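Local coordinates for putative cell adhesion protein (Bacteroides fragilis, PDB 4H40), which is a putative fimbrial protein that probably acts as a pilus subunit in cell adhesion, at residues P25-S30 with K44-F49; S55-V60 with Y76-A81; Y72-L77 with S104-Y109; G203-G208 with S237-Q242; S207-P212 with H265-L270. All coordinates share one frame; numbering follows the deposited sequence.

Contact 1 of 5, residues P25-S30 with K44-F49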
# COMPACT_ATOMS: atom_id res chain seq x y z
N PRO B 25 -8.12 23.31 6.16
CA PRO B 25 -6.86 22.55 6.22
C PRO B 25 -6.88 21.32 5.32
O PRO B 25 -7.94 20.82 4.93
CB PRO B 25 -6.79 22.14 7.69
CG PRO B 25 -8.21 22.05 8.10
CD PRO B 25 -8.92 23.13 7.38
N SER B 26 -5.71 20.81 5.02
CA SER B 26 -5.51 19.61 4.22
C SER B 26 -6.16 18.38 4.92
O SER B 26 -6.03 18.26 6.14
CB SER B 26 -4.02 19.41 4.03
OG SER B 26 -3.80 18.25 3.26
N ILE B 27 -6.86 17.50 4.15
CA ILE B 27 -7.50 16.28 4.67
C ILE B 27 -7.09 15.06 3.84
O ILE B 27 -6.51 15.20 2.77
CB ILE B 27 -9.05 16.39 4.74
CG1 ILE B 27 -9.69 16.68 3.36
CG2 ILE B 27 -9.54 17.33 5.84
CD1 ILE B 27 -10.87 15.72 3.03
N SER B 28 -7.41 13.86 4.31
CA SER B 28 -7.08 12.65 3.57
C SER B 28 -8.01 12.49 2.37
O SER B 28 -9.17 12.89 2.45
CB SER B 28 -7.17 11.43 4.47
OG SER B 28 -6.08 11.41 5.38
N PRO B 29 -7.56 11.82 1.27
CA PRO B 29 -8.47 11.59 0.14
C PRO B 29 -9.69 10.73 0.50
O PRO B 29 -9.76 10.06 1.54
CB PRO B 29 -7.59 10.85 -0.87
CG PRO B 29 -6.22 11.15 -0.48
CD PRO B 29 -6.22 11.25 0.99
N SER B 30 -10.68 10.85 -0.36
CA SER B 30 -11.99 10.20 -0.38
C SER B 30 -12.61 10.63 -1.71
O SER B 30 -12.43 11.80 -2.11
CB SER B 30 -12.84 10.59 0.83
OG SER B 30 -13.16 11.97 0.88
N LYS B 44 -18.87 21.77 2.37
CA LYS B 44 -20.01 22.14 3.22
C LYS B 44 -19.80 21.73 4.70
O LYS B 44 -19.95 22.60 5.57
CB LYS B 44 -21.38 21.66 2.67
CG LYS B 44 -21.58 20.16 2.49
CD LYS B 44 -23.07 19.81 2.32
CE LYS B 44 -23.34 18.34 2.49
NZ LYS B 44 -24.80 18.05 2.48
N ASP B 45 -19.37 20.48 4.98
CA ASP B 45 -19.16 20.00 6.36
C ASP B 45 -17.69 20.05 6.79
O ASP B 45 -17.30 19.35 7.74
CB ASP B 45 -19.69 18.57 6.51
CG ASP B 45 -21.14 18.40 6.14
OD1 ASP B 45 -21.91 19.37 6.30
OD2 ASP B 45 -21.50 17.29 5.72
N ARG B 46 -16.87 20.85 6.10
CA ARG B 46 -15.46 20.96 6.44
C ARG B 46 -15.25 22.09 7.42
O ARG B 46 -15.81 23.18 7.23
CB ARG B 46 -14.62 21.18 5.18
CG ARG B 46 -14.45 19.91 4.34
CD ARG B 46 -13.21 19.11 4.69
NE ARG B 46 -11.99 19.89 4.58
CZ ARG B 46 -11.26 19.98 3.47
NH1 ARG B 46 -11.66 19.38 2.35
NH2 ARG B 46 -10.15 20.70 3.46
N PRO B 47 -14.48 21.85 8.52
CA PRO B 47 -14.24 22.94 9.47
C PRO B 47 -13.19 23.91 8.95
O PRO B 47 -12.27 23.52 8.20
CB PRO B 47 -13.76 22.24 10.74
CG PRO B 47 -13.37 20.84 10.33
CD PRO B 47 -13.75 20.62 8.89
N ILE B 48 -13.33 25.17 9.35
CA ILE B 48 -12.41 26.24 9.01
C ILE B 48 -11.53 26.51 10.21
O ILE B 48 -12.04 26.71 11.32
CB ILE B 48 -13.20 27.49 8.54
CG1 ILE B 48 -13.92 27.19 7.23
CG2 ILE B 48 -12.29 28.71 8.37
CD1 ILE B 48 -15.19 27.81 7.09
N PHE B 49 -10.21 26.53 9.99
CA PHE B 49 -9.23 26.85 11.02
C PHE B 49 -8.85 28.31 10.91
O PHE B 49 -9.07 28.91 9.86
CB PHE B 49 -7.98 25.98 10.85
CG PHE B 49 -8.10 24.53 11.28
CD1 PHE B 49 -9.32 24.01 11.70
CD2 PHE B 49 -7.00 23.68 11.24
CE1 PHE B 49 -9.45 22.66 12.04
CE2 PHE B 49 -7.12 22.34 11.62
CZ PHE B 49 -8.35 21.84 12.02

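Contact 2 of 5, residues S55-V60 with Y76-A81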
# COMPACT_ATOMS: atom_id res chain seq x y z
N SER B 55 1.87 33.98 9.97
CA SER B 55 1.78 33.76 8.53
C SER B 55 1.42 35.07 7.84
O SER B 55 0.99 36.02 8.49
CB SER B 55 0.75 32.67 8.21
OG SER B 55 -0.58 33.10 8.42
N THR B 56 1.67 35.14 6.53
CA THR B 56 1.37 36.35 5.77
C THR B 56 0.36 36.04 4.69
O THR B 56 0.29 34.90 4.22
CB THR B 56 2.64 36.97 5.14
OG1 THR B 56 3.24 36.05 4.22
CG2 THR B 56 3.65 37.45 6.18
N ILE B 57 -0.45 37.04 4.33
CA ILE B 57 -1.41 36.93 3.24
C ILE B 57 -1.16 38.08 2.29
O ILE B 57 -0.82 39.16 2.73
CB ILE B 57 -2.92 36.84 3.68
CG1 ILE B 57 -3.47 38.14 4.24
CG2 ILE B 57 -3.22 35.68 4.62
CD1 ILE B 57 -4.49 38.72 3.35
N ARG B 58 -1.31 37.83 0.98
CA ARG B 58 -1.24 38.85 -0.06
C ARG B 58 -2.64 39.10 -0.62
O ARG B 58 -3.32 38.18 -1.05
CB ARG B 58 -0.30 38.49 -1.22
CG ARG B 58 -0.46 39.43 -2.43
CD ARG B 58 0.60 39.28 -3.50
NE ARG B 58 1.95 39.39 -2.96
CZ ARG B 58 2.63 40.53 -2.82
NH1 ARG B 58 2.10 41.68 -3.22
NH2 ARG B 58 3.84 40.52 -2.30
N LEU B 59 -3.04 40.36 -0.64
CA LEU B 59 -4.30 40.76 -1.22
C LEU B 59 -4.00 41.23 -2.64
O LEU B 59 -3.23 42.17 -2.79
CB LEU B 59 -4.90 41.86 -0.32
CG LEU B 59 -6.37 42.24 -0.49
CD1 LEU B 59 -7.28 41.14 -0.02
CD2 LEU B 59 -6.67 43.45 0.33
N VAL B 60 -4.50 40.49 -3.66
CA VAL B 60 -4.33 40.74 -5.11
C VAL B 60 -5.62 41.42 -5.59
O VAL B 60 -6.70 40.82 -5.46
CB VAL B 60 -4.01 39.45 -5.94
CG1 VAL B 60 -3.68 39.79 -7.40
CG2 VAL B 60 -2.89 38.62 -5.31
N TYR B 76 -0.14 41.34 4.38
CA TYR B 76 -0.55 41.47 5.78
C TYR B 76 0.08 40.41 6.67
O TYR B 76 0.36 39.32 6.19
CB TYR B 76 -2.07 41.38 5.92
CG TYR B 76 -2.79 42.56 5.30
CD1 TYR B 76 -3.14 42.56 3.95
CD2 TYR B 76 -3.15 43.66 6.07
CE1 TYR B 76 -3.80 43.64 3.37
CE2 TYR B 76 -3.80 44.76 5.50
CZ TYR B 76 -4.13 44.74 4.15
OH TYR B 76 -4.83 45.77 3.58
N LEU B 77 0.32 40.74 7.96
CA LEU B 77 0.85 39.80 8.94
C LEU B 77 -0.30 39.36 9.85
O LEU B 77 -1.11 40.18 10.27
CB LEU B 77 2.02 40.40 9.75
CG LEU B 77 2.66 39.48 10.79
CD1 LEU B 77 3.50 38.39 10.15
CD2 LEU B 77 3.51 40.26 11.74
N VAL B 78 -0.40 38.05 10.08
CA VAL B 78 -1.46 37.47 10.89
C VAL B 78 -0.99 37.39 12.35
O VAL B 78 0.12 36.92 12.62
CB VAL B 78 -1.90 36.06 10.36
CG1 VAL B 78 -2.98 35.42 11.23
CG2 VAL B 78 -2.35 36.13 8.90
N ARG B 79 -1.85 37.84 13.26
CA ARG B 79 -1.67 37.74 14.71
C ARG B 79 -3.02 37.40 15.31
O ARG B 79 -3.98 38.18 15.20
CB ARG B 79 -1.06 39.01 15.35
CG ARG B 79 0.41 39.31 15.02
CD ARG B 79 1.42 38.26 15.46
NE ARG B 79 2.71 38.50 14.81
CZ ARG B 79 3.71 37.63 14.75
NH1 ARG B 79 3.58 36.42 15.30
NH2 ARG B 79 4.84 37.95 14.14
N ASN B 80 -3.11 36.20 15.91
CA ASN B 80 -4.31 35.69 16.56
C ASN B 80 -4.48 36.38 17.92
O ASN B 80 -4.49 35.74 18.98
CB ASN B 80 -4.25 34.16 16.68
CG ASN B 80 -4.44 33.43 15.37
OD1 ASN B 80 -4.72 34.02 14.31
ND2 ASN B 80 -4.32 32.12 15.41
N ALA B 81 -4.63 37.72 17.85
CA ALA B 81 -4.73 38.62 18.98
C ALA B 81 -6.15 39.17 19.18
O ALA B 81 -6.36 39.90 20.15
CB ALA B 81 -3.74 39.76 18.81

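Contact 3 of 5, residues Y72-L77 with S104-Y109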
# COMPACT_ATOMS: atom_id res chain seq x y z
N TYR B 72 -2.69 48.42 -5.93
CA TYR B 72 -3.46 48.03 -4.75
C TYR B 72 -3.00 46.68 -4.17
O TYR B 72 -3.68 46.13 -3.28
CB TYR B 72 -4.97 48.00 -5.08
CG TYR B 72 -5.60 49.34 -5.34
CD1 TYR B 72 -5.11 50.50 -4.75
CD2 TYR B 72 -6.74 49.45 -6.14
CE1 TYR B 72 -5.70 51.74 -4.98
CE2 TYR B 72 -7.34 50.69 -6.37
CZ TYR B 72 -6.82 51.83 -5.78
OH TYR B 72 -7.40 53.05 -6.00
N SER B 73 -1.84 46.17 -4.62
CA SER B 73 -1.28 44.93 -4.10
C SER B 73 -0.76 45.19 -2.67
O SER B 73 0.00 46.14 -2.46
CB SER B 73 -0.18 44.40 -5.01
OG SER B 73 -0.04 42.99 -4.88
N LYS B 74 -1.25 44.41 -1.67
CA LYS B 74 -0.90 44.60 -0.26
C LYS B 74 -0.67 43.28 0.46
O LYS B 74 -1.38 42.32 0.22
CB LYS B 74 -2.01 45.40 0.47
CG LYS B 74 -1.62 45.98 1.84
CD LYS B 74 -1.04 47.39 1.75
CE LYS B 74 0.42 47.41 2.11
NZ LYS B 74 0.97 48.79 2.05
N ALA B 75 0.31 43.28 1.38
CA ALA B 75 0.68 42.14 2.21
C ALA B 75 0.31 42.39 3.67
O ALA B 75 0.40 43.53 4.14
CB ALA B 75 2.17 41.88 2.09
N TYR B 76 -0.14 41.34 4.38
CA TYR B 76 -0.55 41.47 5.78
C TYR B 76 0.08 40.41 6.67
O TYR B 76 0.36 39.32 6.19
CB TYR B 76 -2.07 41.38 5.92
CG TYR B 76 -2.79 42.56 5.30
CD1 TYR B 76 -3.14 42.56 3.95
CD2 TYR B 76 -3.15 43.66 6.07
CE1 TYR B 76 -3.80 43.64 3.37
CE2 TYR B 76 -3.80 44.76 5.50
CZ TYR B 76 -4.13 44.74 4.15
OH TYR B 76 -4.83 45.77 3.58
N LEU B 77 0.32 40.74 7.96
CA LEU B 77 0.85 39.80 8.94
C LEU B 77 -0.30 39.36 9.85
O LEU B 77 -1.11 40.18 10.27
CB LEU B 77 2.02 40.40 9.75
CG LEU B 77 2.66 39.48 10.79
CD1 LEU B 77 3.50 38.39 10.15
CD2 LEU B 77 3.51 40.26 11.74
N SER B 104 7.27 48.79 9.00
CA SER B 104 6.29 49.62 8.29
C SER B 104 4.91 48.95 8.07
O SER B 104 4.79 47.86 7.49
CB SER B 104 6.85 50.12 6.96
OG SER B 104 7.65 49.17 6.27
N SER B 105 3.88 49.62 8.60
CA SER B 105 2.48 49.25 8.56
C SER B 105 1.70 50.40 7.90
O SER B 105 1.14 51.27 8.58
CB SER B 105 1.97 48.93 9.97
OG SER B 105 0.88 48.02 9.96
N THR B 106 1.72 50.40 6.55
CA THR B 106 1.09 51.41 5.71
C THR B 106 -0.28 50.86 5.27
O THR B 106 -0.33 49.85 4.55
CB THR B 106 2.03 51.78 4.54
OG1 THR B 106 3.29 52.22 5.06
CG2 THR B 106 1.44 52.85 3.62
N PRO B 107 -1.40 51.50 5.70
CA PRO B 107 -2.73 50.98 5.31
C PRO B 107 -3.02 51.08 3.82
O PRO B 107 -2.54 52.01 3.15
CB PRO B 107 -3.73 51.83 6.11
CG PRO B 107 -2.97 52.88 6.76
CD PRO B 107 -1.51 52.70 6.56
N LEU B 108 -3.81 50.12 3.30
CA LEU B 108 -4.25 50.09 1.90
C LEU B 108 -5.44 51.02 1.73
O LEU B 108 -6.49 50.81 2.34
CB LEU B 108 -4.60 48.65 1.43
CG LEU B 108 -5.51 48.48 0.18
CD1 LEU B 108 -4.77 48.78 -1.12
CD2 LEU B 108 -6.02 47.10 0.10
N TYR B 109 -5.25 52.07 0.93
CA TYR B 109 -6.29 53.02 0.56
C TYR B 109 -6.64 52.77 -0.90
O TYR B 109 -5.74 52.66 -1.75
CB TYR B 109 -5.88 54.47 0.81
CG TYR B 109 -5.70 54.84 2.27
CD1 TYR B 109 -4.47 54.71 2.90
CD2 TYR B 109 -6.75 55.38 3.00
CE1 TYR B 109 -4.29 55.09 4.23
CE2 TYR B 109 -6.59 55.76 4.33
CZ TYR B 109 -5.35 55.60 4.95
OH TYR B 109 -5.17 55.99 6.26

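Contact 4 of 5, residues G203-G208 with S237-Q242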
# COMPACT_ATOMS: atom_id res chain seq x y z
N GLY B 203 18.00 13.57 5.74
CA GLY B 203 16.57 13.47 6.02
C GLY B 203 15.78 12.52 5.14
O GLY B 203 16.27 11.45 4.76
N ILE B 204 14.56 12.92 4.78
CA ILE B 204 13.66 12.14 3.92
C ILE B 204 13.62 12.77 2.53
O ILE B 204 13.22 13.93 2.38
CB ILE B 204 12.25 12.02 4.56
CG1 ILE B 204 12.32 11.25 5.89
CG2 ILE B 204 11.23 11.38 3.57
CD1 ILE B 204 11.22 11.53 6.77
N GLU B 205 14.06 12.01 1.52
CA GLU B 205 14.06 12.46 0.13
C GLU B 205 12.98 11.71 -0.67
O GLU B 205 12.98 10.48 -0.76
CB GLU B 205 15.44 12.30 -0.49
CG GLU B 205 15.52 12.90 -1.88
CD GLU B 205 16.92 13.17 -2.38
OE1 GLU B 205 17.79 12.26 -2.27
OE2 GLU B 205 17.15 14.28 -2.92
N ILE B 206 12.03 12.49 -1.19
CA ILE B 206 10.93 12.07 -2.03
C ILE B 206 11.40 12.36 -3.48
O ILE B 206 11.88 13.44 -3.77
CB ILE B 206 9.63 12.81 -1.61
CG1 ILE B 206 9.37 12.62 -0.09
CG2 ILE B 206 8.42 12.37 -2.45
CD1 ILE B 206 8.22 13.38 0.47
N SER B 207 11.35 11.35 -4.35
CA SER B 207 11.82 11.40 -5.74
C SER B 207 10.75 10.90 -6.71
O SER B 207 9.94 10.05 -6.34
CB SER B 207 13.07 10.54 -5.90
OG SER B 207 14.25 11.21 -5.49
N GLY B 208 10.80 11.42 -7.93
CA GLY B 208 9.88 11.05 -9.00
C GLY B 208 8.57 11.81 -8.95
O GLY B 208 7.51 11.26 -9.27
N SER B 237 12.69 16.06 -7.35
CA SER B 237 12.74 15.58 -5.97
C SER B 237 12.57 16.71 -4.93
O SER B 237 12.68 17.90 -5.26
CB SER B 237 14.06 14.84 -5.72
OG SER B 237 15.13 15.69 -5.34
N VAL B 238 12.33 16.31 -3.67
CA VAL B 238 12.22 17.22 -2.54
C VAL B 238 12.84 16.54 -1.28
O VAL B 238 12.75 15.32 -1.14
CB VAL B 238 10.78 17.77 -2.33
CG1 VAL B 238 9.81 16.70 -1.87
CG2 VAL B 238 10.80 18.93 -1.35
N ARG B 239 13.52 17.32 -0.43
CA ARG B 239 14.13 16.81 0.78
C ARG B 239 13.48 17.42 2.04
O ARG B 239 13.29 18.63 2.12
CB ARG B 239 15.62 17.10 0.76
CG ARG B 239 16.40 16.41 1.86
CD ARG B 239 17.89 16.70 1.85
NE ARG B 239 18.56 16.40 0.58
CZ ARG B 239 18.94 15.19 0.17
NH1 ARG B 239 18.67 14.11 0.90
NH2 ARG B 239 19.57 15.04 -0.99
N ILE B 240 13.09 16.56 2.99
CA ILE B 240 12.56 16.97 4.30
C ILE B 240 13.73 16.81 5.24
O ILE B 240 14.26 15.71 5.34
CB ILE B 240 11.30 16.19 4.79
CG1 ILE B 240 10.23 15.99 3.67
CG2 ILE B 240 10.72 16.87 6.02
CD1 ILE B 240 9.09 14.98 4.05
N THR B 241 14.21 17.90 5.84
CA THR B 241 15.36 17.86 6.73
C THR B 241 14.91 18.00 8.18
O THR B 241 15.65 17.61 9.10
CB THR B 241 16.39 18.95 6.34
OG1 THR B 241 15.71 20.17 6.02
CG2 THR B 241 17.24 18.54 5.15
N GLN B 242 13.71 18.53 8.40
CA GLN B 242 13.20 18.80 9.74
C GLN B 242 12.03 17.90 10.12
O GLN B 242 11.13 17.65 9.32
CB GLN B 242 12.80 20.28 9.86
CG GLN B 242 14.00 21.21 10.02
CD GLN B 242 13.88 22.41 9.10
OE1 GLN B 242 12.95 23.23 9.20
NE2 GLN B 242 14.85 22.53 8.19
O HOH W 1 18.88 10.81 0.03

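Contact 5 of 5, residues S207-P212 with H265-L270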
# COMPACT_ATOMS: atom_id res chain seq x y z
N SER B 207 11.35 11.35 -4.35
CA SER B 207 11.82 11.40 -5.74
C SER B 207 10.75 10.90 -6.71
O SER B 207 9.94 10.05 -6.34
CB SER B 207 13.07 10.54 -5.90
OG SER B 207 14.25 11.21 -5.49
N GLY B 208 10.80 11.42 -7.93
CA GLY B 208 9.88 11.05 -9.00
C GLY B 208 8.57 11.81 -8.95
O GLY B 208 7.51 11.26 -9.27
N ILE B 209 8.64 13.07 -8.55
CA ILE B 209 7.45 13.91 -8.43
C ILE B 209 7.45 14.97 -9.57
O ILE B 209 8.37 14.99 -10.39
CB ILE B 209 7.34 14.51 -7.00
CG1 ILE B 209 8.74 14.93 -6.44
CG2 ILE B 209 6.67 13.52 -6.10
CD1 ILE B 209 8.73 16.01 -5.41
N GLN B 210 6.37 15.76 -9.69
CA GLN B 210 6.20 16.78 -10.72
C GLN B 210 7.35 17.75 -10.73
O GLN B 210 7.75 18.24 -9.66
CB GLN B 210 4.90 17.56 -10.48
CG GLN B 210 4.56 18.61 -11.54
CD GLN B 210 3.83 17.99 -12.69
OE1 GLN B 210 2.66 17.61 -12.57
NE2 GLN B 210 4.50 17.85 -13.82
N GLN B 211 7.88 18.04 -11.93
CA GLN B 211 8.88 19.09 -12.09
C GLN B 211 8.07 20.40 -12.19
O GLN B 211 7.10 20.42 -12.94
CB GLN B 211 9.78 18.84 -13.31
CG GLN B 211 11.04 19.73 -13.33
CD GLN B 211 12.11 19.28 -12.35
OE1 GLN B 211 12.27 19.85 -11.26
NE2 GLN B 211 12.86 18.24 -12.71
N PRO B 212 8.36 21.43 -11.36
CA PRO B 212 7.55 22.68 -11.39
C PRO B 212 7.36 23.33 -12.78
O PRO B 212 8.31 23.43 -13.59
CB PRO B 212 8.30 23.62 -10.45
CG PRO B 212 9.06 22.69 -9.53
CD PRO B 212 9.44 21.51 -10.35
N HIS B 265 3.78 5.34 -12.74
CA HIS B 265 5.19 5.47 -12.37
C HIS B 265 5.37 5.26 -10.87
O HIS B 265 4.40 5.01 -10.17
CB HIS B 265 5.71 6.86 -12.84
CG HIS B 265 5.71 6.99 -14.33
ND1 HIS B 265 4.61 7.48 -15.01
CD2 HIS B 265 6.64 6.60 -15.24
CE1 HIS B 265 4.91 7.38 -16.30
NE2 HIS B 265 6.13 6.86 -16.48
N SER B 266 6.61 5.23 -10.41
CA SER B 266 6.93 5.09 -9.00
C SER B 266 7.44 6.39 -8.39
O SER B 266 8.14 7.16 -9.04
CB SER B 266 7.97 4.00 -8.77
OG SER B 266 7.50 2.77 -9.28
N ILE B 267 7.08 6.62 -7.12
CA ILE B 267 7.57 7.69 -6.27
C ILE B 267 8.42 6.98 -5.20
O ILE B 267 7.86 6.19 -4.44
CB ILE B 267 6.43 8.58 -5.67
CG1 ILE B 267 5.79 9.46 -6.77
CG2 ILE B 267 6.96 9.46 -4.51
CD1 ILE B 267 4.42 10.01 -6.42
N SER B 268 9.75 7.19 -5.19
CA SER B 268 10.60 6.62 -4.15
C SER B 268 10.72 7.61 -2.99
O SER B 268 10.74 8.83 -3.19
CB SER B 268 11.97 6.22 -4.68
OG SER B 268 12.95 7.23 -4.53
N VAL B 269 10.74 7.06 -1.78
CA VAL B 269 10.86 7.77 -0.51
C VAL B 269 12.07 7.17 0.23
O VAL B 269 12.01 6.02 0.66
CB VAL B 269 9.55 7.71 0.32
CG1 VAL B 269 9.74 8.36 1.68
CG2 VAL B 269 8.41 8.39 -0.41
N LEU B 270 13.17 7.94 0.34
CA LEU B 270 14.36 7.48 1.05
C LEU B 270 14.45 8.12 2.43
O LEU B 270 14.60 9.33 2.53
CB LEU B 270 15.64 7.81 0.29
CG LEU B 270 16.08 6.93 -0.83
CD1 LEU B 270 17.37 7.48 -1.39
CD2 LEU B 270 16.33 5.53 -0.35
O HOH W 2 7.91 9.03 -11.68

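Contact 1 of 5, residues P25-S30 with K44-F49
Pro25 packs against Phe49 and accepts a weak hydrogen bond from Arg46 at the surface of this all-beta, fimbrillin-like fold. Neither segment forms a helix or strand here. Both lie in the long connection from strand 23-24 to strand 56-62, which folds back on itself at this point. Pro25 CG sits over the centre of the Phe49 ring, 3.7 Å from the ring centroid and 13° off the ring normal. This is a CH-pi contact, and the two side chains lie roughly perpendicular. Phe49 turns its ring under the proline with CG anti to its own carbonyl carbon (chi1 -75°). Pro25 CD also comes within 3.5 Å of Pro47 O. The carbonyl of Pro25 serves Arg46: Arg46 NH2 lies 2.7 Å from Pro25 O. The N-H points poorly at the oxygen, with an angle of 117°, which is why the bond is weak. Ser26 faces away from segment 44-49, and its OG bonds to Ser296 OG. Ile27 is tied by its backbone to Gly294 and Ser296, while the backbone of Phe49 bonds to Tyr23. Ile27 then turns its side chain toward Arg46. The arginine chain bends twice, at chi2 and chi3, and this lays its guanidinium against the isoleucine. CG2 of Ile27 lies 3.8 Å from Arg46 NE. CG1 of Ile27 covers one guanidinium face, displaced toward the rim, and its nearest atom there is Arg46 NH1 at 3.5 Å.

Contact 2 of 5, residues S55-V60 with Y76-A81
Ile57 and Tyr76 pair across two strongly twisted antiparallel strands: the short segments 56-60 and 76-79 run at 140° to each other rather than near 180°. The pair is a hydrogen-bonded one. Ile57 N gives a bond to Tyr76 O at 3.1 Å, and Tyr76 N returns one to Ile57 O at 2.8 Å. A further bond runs from Val78 N to Ser55 O at 2.9 Å, although Ser55 is still in the loop before its strand. Between these bonds Thr56 faces Leu77 as a non-hydrogen-bonded pair. The strands belong to a beta hairpin in which strand 56-62 turns back as strand 74-79. Strand 113-121 flanks the first strand, and strand 88-94 the second. One face carries Ile57, Leu59, Tyr76 and Val78. Ile57 CG1 stands between its backbone N and carbonyl carbon (chi1 71°) and meets Tyr76 CB at 3.9 Å, while Ile57 CD1 approaches Tyr76 CD1. Leu59 CD2 approaches Tyr76 CE1 at 4.2 Å. On the other face Thr56 CG2 touches Leu77 CD1 at 4.1 Å. Thr56 OG1 bonds to Gly98 O and Ala123 N, while Ser55 OG bonds to Glu52 O beside the CG2 methyl of Val78.

Contact 3 of 5, residues Y72-L77 with S104-Y109
Leu108 reaches in among Tyr72, Lys74 and Tyr76, and this is the closely packed part of the contact. Its CG is anti to the backbone N (chi1 160°), which carries the two methyls toward segment 72-77. Leu108 CD1 lies 3.6 Å from Tyr72 O and 4.0 Å from Tyr72 CD1, with the leucine set crosswise to the tyrosine. Tyr76 OH lies 3.6 Å from Leu108 CB, and Lys74 CD 3.8 Å from the same atom. Lys74 and Leu108 run antiparallel alongside each other. Tyr72 CE1 also touches Tyr109 O at 3.4 Å, while Tyr72 OH bonds to Lys111 N.

The outer side is looser. Thr106 is exposed, and across the contact it meets the outer half of the lysine chain, CD to NZ. Bends at chi2 and chi3 lay CG and CD of Lys74 on Leu108 CB and turn Lys74 NZ to Thr106 O, 3.0 Å away. The donor stands 29° out of the carbonyl plane. Glu93 OE2 adds a long, weak ion pair to the same NZ.

No beta bridge joins the segments; side chains meet each other and backbone carbonyls. Strand 74-79 lies between strands 56-62 and 88-94. Strand 108-110 pairs with strand 14-19 in a separate sheet, where Leu108 bonds by its backbone to Ile16 and packs on its side chain.

Contact 4 of 5, residues G203-G208 with S237-Q242
Strand 203-207 pairs antiparallel with strand 237-240, an outer strand of a four-stranded sheet, and Ile204 and Ile240 form one hydrogen-bonded pair. Ile204 N bonds to Ile240 O at 2.9 Å, and Ile240 N to Ile204 O at 2.7 Å. Ile206 and Val238 repeat the pattern: Ile206 N to Val238 O and Val238 N to Ile206 O are both 2.9 Å. The strand axes run at 164°. Gly203 CA makes a CA-H...O contact with Ile240 O. On the other side of strand 203-207 lies strand 266-275. The face bearing Ile204, Ile206, Val238 and Ile240 is apolar. There Ile206 CD1 meets Ile240 CD1 at 4.0 Å. Ile204, Ile206 and Ile240 pack on strand 251-257, and Ile206 and Ile240 also on Phe186. The face bearing Glu205 and Arg239 is polar. An extended Glu205 chain and a bend at chi3 of Arg239 bring the charged ends together. Glu205 OE2 lies over a face of the Arg239 guanidinium, 3.2 Å from NH2. The flat groups are turned 47° apart and no N-H points at the oxygen, so this salt bridge rests on charge. A water donates to Glu205 OE1 and accepts a weak bond from Arg239 NH1, which also bonds to Glu202 O.

Contact 5 of 5, residues S207-P212 with H265-L270
Ser207 and Ser268 form an antiparallel hydrogen-bonded pair, the one beta bridge between these segments. Ser207 N bonds to Ser268 O at 2.8 Å, with an N-H...O angle of 162°. The return bond, Ser268 N to Ser207 O, is weak: 3.1 Å and bent to 130°. The same Ser207 O receives a CA-H...O contact from Ile267 CA at 3.3 Å. On the face that carries the two serines, Ser268 OG packs 3.6 Å from Ser207 CB. A water makes a further polar link. It donates to Ser266 O at 3.2 Å and, weakly, to Gly208 O, so it spans the two backbones just beyond the bridge. Gly208 has a positive phi, which suits glycine.

Ile267 packs against carbonyl oxygens. Ile267 CG1, anti to its own carbonyl carbon (chi1 -71°), lies 3.5 Å from Gly208 O, and Ile267 CG2 lies 3.5 Å from Ser207 O. The apolar contact is Ile267 CD1 to Ile209 CG2 at 4.2 Å, the two side chains nearly at right angles.

The bridge lies where segment 207-212 leads on toward strand 230-231. Strand 266-275 sits between strand 197-207 and strand 278-287, with Ile267 and Val269 bonded by backbone to Leu286 and Met284.

Contact 1 is a surface meeting of two loop segments, held by a proline on a phenylalanine ring and by an arginine. Contact 2 is the most buried and depends on hairpin backbone bonds; contacts 3, 4 and 5 are partly buried. Contact 3 shares Tyr76 and Leu77 with contact 2, yet joins different sheets through side chains, with a lysine bond to a carbonyl on its outer side. Contacts 4 and 5 lie on the opposite side of the chain's centre from contacts 2 and 3. They share Ser207 and Gly208 and hold opposite edges of strand 197-207. Contact 4 adds a charged pair; both have a bridging water, which in contact 5 joins two backbone carbonyls.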